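PDB 2OV9: hypothetical protein from Rhodococcus sp., which probably hydrolyses medium- and long-chain fatty acyl-CoA thioesters to free fatty acids and CoA, as a hot-dog-fold thioesterase of the THEM4/THEM5 family. Local coordinates for residues Leu137-Lys151 / Leu174-Thr188. Numbering follows the deposited sequence.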
loop_
_atom_site.group_PDB
_atom_site.type_symbol
_atom_site.label_atom_id
_atom_site.label_comp_id
_atom_site.label_asym_id
_atom_site.label_seq_id
_atom_site.Cartn_x
_atom_site.Cartn_y
_atom_site.Cartn_z
ATOM N N LEU B 137 -4.927 -1.202 -4.631
ATOM C CA LEU B 137 -4.776 -1.815 -5.959
ATOM C C LEU B 137 -5.896 -1.349 -6.875
ATOM O O LEU B 137 -5.641 -0.945 -8.017
ATOM C CB LEU B 137 -4.778 -3.363 -5.896
ATOM C CG LEU B 137 -3.732 -4.064 -5.019
ATOM C CD1 LEU B 137 -3.681 -5.584 -5.274
ATOM C CD2 LEU B 137 -2.396 -3.444 -5.233
ATOM N N LEU B 138 -7.126 -1.385 -6.368
ATOM C CA LEU B 138 -8.318 -1.024 -7.182
ATOM C C LEU B 138 -8.287 0.460 -7.569
ATOM O O LEU B 138 -8.582 0.820 -8.705
ATOM C CB LEU B 138 -9.640 -1.390 -6.470
ATOM C CG LEU B 138 -9.992 -2.891 -6.583
ATOM C CD1 LEU B 138 -11.123 -3.250 -5.655
ATOM C CD2 LEU B 138 -10.378 -3.247 -7.998
ATOM N N ASP B 139 -7.919 1.321 -6.626
ATOM C CA ASP B 139 -7.769 2.730 -6.950
ATOM C C ASP B 139 -6.858 2.906 -8.183
ATOM O O ASP B 139 -7.242 3.543 -9.184
ATOM C CB ASP B 139 -7.205 3.489 -5.745
ATOM C CG ASP B 139 -6.984 4.955 -6.037
ATOM O OD1 ASP B 139 -7.956 5.717 -6.004
ATOM O OD2 ASP B 139 -5.845 5.353 -6.318
ATOM N N HIS B 140 -5.652 2.345 -8.107
ATOM C CA HIS B 140 -4.712 2.422 -9.213
ATOM C C HIS B 140 -5.226 1.852 -10.529
ATOM O O HIS B 140 -5.064 2.468 -11.583
ATOM C CB HIS B 140 -3.389 1.723 -8.894
ATOM C CG HIS B 140 -2.303 2.122 -9.836
ATOM N ND1 HIS B 140 -1.654 3.334 -9.735
ATOM C CD2 HIS B 140 -1.829 1.529 -10.957
ATOM C CE1 HIS B 140 -0.792 3.455 -10.730
ATOM N NE2 HIS B 140 -0.865 2.365 -11.477
ATOM N N VAL B 141 -5.801 0.654 -10.484
ATOM C CA VAL B 141 -6.414 0.081 -11.678
ATOM C C VAL B 141 -7.429 1.007 -12.346
ATOM O O VAL B 141 -7.470 1.077 -13.583
ATOM C CB VAL B 141 -7.057 -1.297 -11.383
ATOM C CG1 VAL B 141 -7.697 -1.855 -12.638
ATOM C CG2 VAL B 141 -5.964 -2.241 -10.927
ATOM N N LEU B 142 -8.261 1.691 -11.544
ATOM C CA LEU B 142 -9.224 2.662 -12.103
ATOM C C LEU B 142 -8.498 3.794 -12.830
ATOM O O LEU B 142 -8.940 4.234 -13.890
ATOM C CB LEU B 142 -10.151 3.269 -11.015
ATOM C CG LEU B 142 -11.047 2.298 -10.226
ATOM C CD1 LEU B 142 -12.010 3.085 -9.358
ATOM C CD2 LEU B 142 -11.793 1.388 -11.182
ATOM N N GLY B 143 -7.389 4.259 -12.256
ATOM C CA GLY B 143 -6.536 5.256 -12.934
ATOM C C GLY B 143 -6.020 4.785 -14.281
ATOM O O GLY B 143 -6.001 5.527 -15.260
ATOM N N VAL B 144 -5.587 3.535 -14.331
ATOM C CA VAL B 144 -5.080 2.964 -15.555
ATOM C C VAL B 144 -6.217 2.767 -16.547
ATOM O O VAL B 144 -6.040 3.013 -17.743
ATOM C CB VAL B 144 -4.365 1.621 -15.286
ATOM C CG1 VAL B 144 -3.908 0.980 -16.585
ATOM C CG2 VAL B 144 -3.172 1.828 -14.353
ATOM N N ALA B 145 -7.375 2.301 -16.066
ATOM C CA ALA B 145 -8.552 2.143 -16.935
ATOM C C ALA B 145 -8.947 3.471 -17.536
ATOM O O ALA B 145 -9.302 3.555 -18.708
ATOM C CB ALA B 145 -9.716 1.523 -16.190
ATOM N N ASN B 146 -8.874 4.536 -16.754
ATOM C CA ASN B 146 -9.123 5.844 -17.324
ATOM C C ASN B 146 -8.118 6.245 -18.405
ATOM O O ASN B 146 -8.514 6.805 -19.425
ATOM C CB ASN B 146 -9.181 6.920 -16.230
ATOM C CG ASN B 146 -10.416 6.796 -15.341
ATOM O OD1 ASN B 146 -11.406 6.195 -15.727
ATOM N ND2 ASN B 146 -10.373 7.419 -14.167
ATOM N N ALA B 147 -6.825 5.998 -18.180
ATOM C CA ALA B 147 -5.812 6.294 -19.213
ATOM C C ALA B 147 -6.128 5.531 -20.500
ATOM O O ALA B 147 -6.117 6.098 -21.588
ATOM C CB ALA B 147 -4.411 5.930 -18.728
ATOM N N TRP B 148 -6.412 4.243 -20.354
ATOM C CA TRP B 148 -6.669 3.346 -21.472
ATOM C C TRP B 148 -7.947 3.719 -22.211
ATOM O O TRP B 148 -8.099 3.456 -23.426
ATOM C CB TRP B 148 -6.709 1.902 -20.960
ATOM C CG TRP B 148 -7.038 0.839 -21.979
ATOM C CD1 TRP B 148 -8.150 0.026 -21.986
ATOM C CD2 TRP B 148 -6.235 0.424 -23.108
ATOM N NE1 TRP B 148 -8.089 -0.858 -23.050
ATOM C CE2 TRP B 148 -6.935 -0.631 -23.757
ATOM C CE3 TRP B 148 -5.014 0.856 -23.648
ATOM C CZ2 TRP B 148 -6.440 -1.266 -24.900
ATOM C CZ3 TRP B 148 -4.520 0.219 -24.795
ATOM C CH2 TRP B 148 -5.237 -0.828 -25.408
ATOM N N GLY B 149 -8.864 4.348 -21.490
ATOM C CA GLY B 149 -10.086 4.871 -22.093
ATOM C C GLY B 149 -9.892 6.274 -22.657
ATOM O O GLY B 149 -10.844 6.893 -23.089
ATOM N N GLY B 150 -8.659 6.781 -22.635
ATOM C CA GLY B 150 -8.345 8.088 -23.211
ATOM C C GLY B 150 -8.815 9.271 -22.383
ATOM O O GLY B 150 -8.986 10.384 -22.908
ATOM N N LYS B 151 -9.014 9.045 -21.086
ATOM C CA LYS B 151 -9.448 10.114 -20.188
ATOM C C LYS B 151 -8.494 10.286 -19.010
ATOM O O LYS B 151 -7.647 9.437 -18.736
ATOM C CB LYS B 151 -10.876 9.860 -19.694
ATOM C CG LYS B 151 -11.983 10.197 -20.704
ATOM C CD LYS B 151 -12.122 11.719 -20.952
ATOM C CE LYS B 151 -12.876 12.444 -19.824
ATOM N NZ LYS B 151 -12.929 13.953 -19.966
ATOM N N LEU B 174 -7.518 -8.545 -11.252
ATOM C CA LEU B 174 -7.902 -7.159 -11.109
ATOM C C LEU B 174 -8.416 -6.653 -12.451
ATOM O O LEU B 174 -7.805 -6.903 -13.478
ATOM C CB LEU B 174 -6.695 -6.316 -10.701
ATOM C CG LEU B 174 -5.757 -6.783 -9.574
ATOM C CD1 LEU B 174 -4.659 -5.755 -9.345
ATOM C CD2 LEU B 174 -6.485 -7.038 -8.256
ATOM N N THR B 175 -9.550 -5.955 -12.438
ATOM C CA THR B 175 -10.135 -5.406 -13.656
ATOM C C THR B 175 -10.698 -4.010 -13.354
ATOM O O THR B 175 -11.181 -3.767 -12.251
ATOM C CB THR B 175 -11.280 -6.306 -14.158
ATOM O OG1 THR B 175 -10.804 -7.658 -14.302
ATOM C CG2 THR B 175 -11.782 -5.818 -15.493
ATOM N N GLY B 176 -10.640 -3.113 -14.333
ATOM C CA GLY B 176 -11.207 -1.761 -14.222
ATOM C C GLY B 176 -11.731 -1.343 -15.589
ATOM O O GLY B 176 -11.230 -1.806 -16.613
ATOM N N LYS B 177 -12.734 -0.478 -15.603
ATOM C CA LYS B 177 -13.278 0.061 -16.851
ATOM C C LYS B 177 -13.948 1.402 -16.599
ATOM O O LYS B 177 -14.693 1.562 -15.642
ATOM C CB LYS B 177 -14.256 -0.910 -17.496
ATOM C CG LYS B 177 -14.781 -0.454 -18.855
ATOM C CD LYS B 177 -15.594 -1.544 -19.536
ATOM C CE LYS B 177 -16.233 -0.989 -20.779
ATOM N NZ LYS B 177 -16.941 -2.051 -21.527
ATOM N N LEU B 178 -13.644 2.364 -17.463
ATOM C CA LEU B 178 -14.288 3.644 -17.423
ATOM C C LEU B 178 -15.720 3.355 -17.845
ATOM O O LEU B 178 -15.948 2.664 -18.853
ATOM C CB LEU B 178 -13.626 4.614 -18.408
ATOM C CG LEU B 178 -14.151 6.044 -18.492
ATOM C CD1 LEU B 178 -13.024 6.974 -18.958
ATOM C CD2 LEU B 178 -15.350 6.155 -19.425
HETATM N N MSE B 179 -16.668 3.862 -17.066
HETATM C CA MSE B 179 -18.063 3.518 -17.269
HETATM C C MSE B 179 -18.840 4.633 -17.947
HETATM O O MSE B 179 -19.646 4.364 -18.835
HETATM C CB MSE B 179 -18.715 3.118 -15.949
HETATM C CG MSE B 179 -18.004 1.975 -15.265
HETATM SE SE MSE B 179 -18.089 0.324 -16.315
HETATM C CE MSE B 179 -20.008 -0.032 -16.088
ATOM N N SER B 180 -18.609 5.873 -17.525
ATOM C CA SER B 180 -19.294 7.020 -18.111
ATOM C C SER B 180 -18.493 8.311 -17.956
ATOM O O SER B 180 -17.625 8.414 -17.078
ATOM C CB SER B 180 -20.665 7.200 -17.464
ATOM O OG SER B 180 -20.512 7.518 -16.092
ATOM N N VAL B 181 -18.783 9.275 -18.829
ATOM C CA VAL B 181 -18.262 10.627 -18.734
ATOM C C VAL B 181 -19.431 11.625 -18.832
ATOM O O VAL B 181 -20.283 11.524 -19.724
ATOM C CB VAL B 181 -17.246 10.955 -19.863
ATOM C CG1 VAL B 181 -16.600 12.332 -19.625
ATOM C CG2 VAL B 181 -16.184 9.890 -19.978
ATOM N N ASP B 182 -19.470 12.585 -17.917
ATOM C CA ASP B 182 -20.412 13.698 -18.010
ATOM C C ASP B 182 -19.615 14.973 -17.767
ATOM O O ASP B 182 -19.443 15.399 -16.620
ATOM C CB ASP B 182 -21.537 13.541 -16.975
ATOM C CG ASP B 182 -22.741 14.454 -17.245
ATOM O OD1 ASP B 182 -22.619 15.443 -18.009
ATOM O OD2 ASP B 182 -23.825 14.177 -16.677
ATOM N N GLY B 183 -19.113 15.572 -18.846
ATOM C CA GLY B 183 -18.274 16.764 -18.740
ATOM C C GLY B 183 -16.898 16.446 -18.184
ATOM O O GLY B 183 -16.173 15.636 -18.758
ATOM N N ARG B 184 -16.535 17.083 -17.071
ATOM C CA ARG B 184 -15.248 16.825 -16.408
ATOM C C ARG B 184 -15.332 15.542 -15.565
ATOM O O ARG B 184 -14.312 14.989 -15.146
ATOM C CB ARG B 184 -14.817 18.020 -15.537
ATOM C CG ARG B 184 -14.674 19.353 -16.284
ATOM C CD ARG B 184 -14.320 20.509 -15.340
ATOM N NE ARG B 184 -14.918 21.778 -15.785
ATOM C CZ ARG B 184 -14.651 22.982 -15.270
ATOM N NH1 ARG B 184 -13.775 23.120 -14.279
ATOM N NH2 ARG B 184 -15.260 24.063 -15.752
ATOM N N LYS B 185 -16.558 15.056 -15.368
ATOM C CA LYS B 185 -16.838 13.978 -14.433
ATOM C C LYS B 185 -16.729 12.586 -15.062
ATOM O O LYS B 185 -17.435 12.258 -16.022
ATOM C CB LYS B 185 -18.207 14.185 -13.781
ATOM C CG LYS B 185 -18.358 15.580 -13.168
ATOM C CD LYS B 185 -19.388 15.619 -12.043
ATOM C CE LYS B 185 -18.921 16.556 -10.921
ATOM N NZ LYS B 185 -20.037 17.107 -10.090
ATOM N N ILE B 186 -15.852 11.771 -14.491
ATOM C CA ILE B 186 -15.631 10.417 -14.970
ATOM C C ILE B 186 -16.055 9.427 -13.903
ATOM O O ILE B 186 -15.730 9.607 -12.732
ATOM C CB ILE B 186 -14.154 10.194 -15.320
ATOM C CG1 ILE B 186 -13.739 11.154 -16.438
ATOM C CG2 ILE B 186 -13.909 8.716 -15.708
ATOM C CD1 ILE B 186 -12.387 11.796 -16.230
ATOM N N THR B 187 -16.792 8.395 -14.316
ATOM C CA THR B 187 -17.118 7.271 -13.443
ATOM C C THR B 187 -16.429 6.019 -13.938
ATOM O O THR B 187 -16.547 5.656 -15.123
ATOM C CB THR B 187 -18.631 6.997 -13.386
ATOM O OG1 THR B 187 -19.286 8.104 -12.763
ATOM C CG2 THR B 187 -18.921 5.755 -12.559
ATOM N N THR B 188 -15.759 5.339 -13.005
ATOM C CA THR B 188 -14.972 4.165 -13.303
ATOM C C THR B 188 -15.280 3.063 -12.295
ATOM O O THR B 188 -15.467 3.346 -11.107
ATOM C CB THR B 188 -13.488 4.531 -13.252
ATOM O OG1 THR B 188 -13.300 5.809 -13.875
ATOM C CG2 THR B 188 -12.612 3.489 -13.978
HETATM O O HOH W 1 -11.603 2.218 -19.636
#
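N146 and T188 join the helix to the hairpin by a direct hydrogen bond. T188 OG1 donates to N146 OD1 at 2.7 Å. The hydroxyl lies in the carbonyl plane, on a lone pair, with a C=O...O angle of 115°. I186 CG2 packs against the same oxygen, 3.6 Å from N146 OD1, and L178 CD1 also lies against it. The polar pair is buried among methyl groups. With chi1 at -41°, T188 OG1 lies beside the backbone N and faces N146, and CG2 is turned to L142 CD2, 3.6 Å away.

G176 is where helix 137-148 comes down onto strand 174-182. V141 CG1 lies 3.6 Å from G176 N, and A145 CB lies 3.6 Å from G176 C. G176 has no side chain, and V141 and A145 rest directly on its backbone where the axes come within 6.7 Å. A water continues the link, donating to A145 O and accepting from L178 N. Toward the start of the helix segment, L137 and V141 pack on L174 CD1.

A Schellman motif with G150 at positive phi ends the helix and turns the chain to K151. The K151 chain, bent at chi2 and chi3, lies over the hairpin. Its CB touches L178 CD1. K151 CE reaches V181 CG1, and also I186 CD1 at 3.7 Å. The hairpin closes with a type II' turn, D182 to K185, and has a classic bulge at M179 and S180 opposite T187.

This is the hot-dog arrangement, a long helix wrapped by an antiparallel sheet. L138 and N146 also pack on V201 and F207 of strand 199-208, and L142 on L158 of strand 154-162.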